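PDB 6DRU: glycosyl hydrolases family 31 family protein, which catalyses the hydrolytic release of alpha-xylose from the non-reducing terminal glucose of xyloglucan oligosaccharides. Local coordinates for residues I19-Q22 with G28-V31. Sequence-based numbering, arbitrary orientation.
Sequences ILIQ and GFRV
Gln22 and Arg30 form the hydrogen-bonded pair of this antiparallel contact, Gln22 N donating a hydrogen bond to Arg30 O at 2.8 Å and Arg30 N to Gln22 O at 2.7 Å, the second bond nearly straight at 174°. One step along, Ile21 faces Val31 as a non-hydrogen-bonded pair, their CA atoms 4.5 Å apart, and Ile21 CA directs a C-H towards Arg30 O. On the face carrying Ile21 and Val31, their side chains lie side by side and point the same way, Ile21 CG2 meeting Val31 CG2 at 3.8 Å. The other methyl of Val31, CG1, is turned anti to its own backbone N (chi1 175°), which carries it towards Ile19 CG2, 4.0 Å away. Phe29 continues the apolar row, Ile21 CG2 approaching its CD1 obliquely to the ring at 4.2 Å. Gln22 O lies at the edge of that ring, near its plane. The strands belong to a beta hairpin, 17-23 with 28-35, within a large mixed sheet of the N-terminal beta region of this family 31 hydrolase, away from the sugar pocket; Leu83 of strand 81-85 packs on both Ile21 and Phe29. On the other face, that of Gln22 and Arg30, polar groups sit beside Leu20, which packs on Met62 and Tyr64. Arg30 runs out fully extended to a salt bridge with Asp217, whereas the Gln22 amide nitrogen is held by the carbonyls of Gly61 and Ser63, and Arg32 donates to the amide oxygen.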
loop_
_atom_site.group_PDB
_atom_site.type_symbol
_atom_site.label_atom_id
_atom_site.label_comp_id
_atom_site.label_asym_id
_atom_site.label_seq_id
_atom_site.Cartn_x
_atom_site.Cartn_y
_atom_site.Cartn_z
ATOM N N ILE A 19 -4.590 -12.850 -23.104
ATOM C CA ILE A 19 -5.137 -11.810 -23.971
ATOM C C ILE A 19 -6.207 -12.442 -24.848
ATOM O O ILE A 19 -5.931 -13.396 -25.586
ATOM C CB ILE A 19 -4.057 -11.139 -24.834
ATOM C CG1 ILE A 19 -2.928 -10.571 -23.967
ATOM C CG2 ILE A 19 -4.673 -10.042 -25.685
ATOM C CD1 ILE A 19 -1.728 -11.484 -23.848
ATOM N N LEU A 20 -7.426 -11.911 -24.770
ATOM C CA LEU A 20 -8.563 -12.408 -25.538
ATOM C C LEU A 20 -8.992 -11.327 -26.523
ATOM O O LEU A 20 -9.555 -10.303 -26.123
ATOM C CB LEU A 20 -9.713 -12.801 -24.613
ATOM C CG LEU A 20 -11.021 -13.216 -25.289
ATOM C CD1 LEU A 20 -10.815 -14.469 -26.123
ATOM C CD2 LEU A 20 -12.118 -13.429 -24.257
ATOM N N ILE A 21 -8.722 -11.554 -27.806
ATOM C CA ILE A 21 -9.080 -10.627 -28.873
ATOM C C ILE A 21 -10.251 -11.227 -29.639
ATOM O O ILE A 21 -10.163 -12.356 -30.136
ATOM C CB ILE A 21 -7.894 -10.355 -29.809
ATOM C CG1 ILE A 21 -6.633 -10.049 -29.001
ATOM C CG2 ILE A 21 -8.214 -9.203 -30.749
ATOM C CD1 ILE A 21 -5.445 -10.900 -29.396
ATOM N N GLN A 22 -11.345 -10.474 -29.738
ATOM C CA GLN A 22 -12.535 -10.940 -30.432
ATOM C C GLN A 22 -13.000 -9.900 -31.442
ATOM O O GLN A 22 -12.906 -8.694 -31.184
ATOM C CB GLN A 22 -13.677 -11.224 -29.447
ATOM C CG GLN A 22 -13.282 -12.059 -28.247
ATOM C CD GLN A 22 -14.355 -12.073 -27.178
ATOM O OE1 GLN A 22 -14.624 -11.055 -26.539
ATOM N NE2 GLN A 22 -14.981 -13.227 -26.984
ATOM N N GLY A 28 -14.511 -3.857 -36.106
ATOM C CA GLY A 28 -14.035 -3.633 -34.754
ATOM C C GLY A 28 -13.462 -4.886 -34.130
ATOM O O GLY A 28 -13.858 -6.009 -34.452
ATOM N N PHE A 29 -12.506 -4.675 -33.225
ATOM C CA PHE A 29 -11.945 -5.728 -32.391
ATOM C C PHE A 29 -12.057 -5.322 -30.929
ATOM O O PHE A 29 -11.910 -4.142 -30.590
ATOM C CB PHE A 29 -10.480 -6.011 -32.740
ATOM C CG PHE A 29 -10.304 -6.928 -33.915
ATOM C CD1 PHE A 29 -10.816 -8.213 -33.887
ATOM C CD2 PHE A 29 -9.622 -6.507 -35.044
ATOM C CE1 PHE A 29 -10.656 -9.063 -34.968
ATOM C CE2 PHE A 29 -9.457 -7.351 -36.126
ATOM C CZ PHE A 29 -9.975 -8.631 -36.087
ATOM N N ARG A 30 -12.329 -6.297 -30.068
ATOM C CA ARG A 30 -12.350 -6.095 -28.626
ATOM C C ARG A 30 -11.212 -6.883 -27.996
ATOM O O ARG A 30 -11.075 -8.086 -28.242
ATOM C CB ARG A 30 -13.688 -6.525 -28.023
ATOM C CG ARG A 30 -13.780 -6.268 -26.530
ATOM C CD ARG A 30 -15.057 -6.832 -25.938
ATOM N NE ARG A 30 -15.274 -6.339 -24.582
ATOM C CZ ARG A 30 -16.217 -6.793 -23.764
ATOM N NH1 ARG A 30 -17.033 -7.760 -24.159
ATOM N NH2 ARG A 30 -16.339 -6.281 -22.545
ATOM N N VAL A 31 -10.399 -6.209 -27.187
ATOM C CA VAL A 31 -9.220 -6.805 -26.570
ATOM C C VAL A 31 -9.381 -6.753 -25.058
ATOM O O VAL A 31 -9.698 -5.698 -24.497
ATOM C CB VAL A 31 -7.928 -6.091 -27.007
ATOM C CG1 VAL A 31 -6.730 -6.658 -26.265
ATOM C CG2 VAL A 31 -7.735 -6.225 -28.505
HETATM O O HOH W 1 -17.064 -9.703 -25.720
#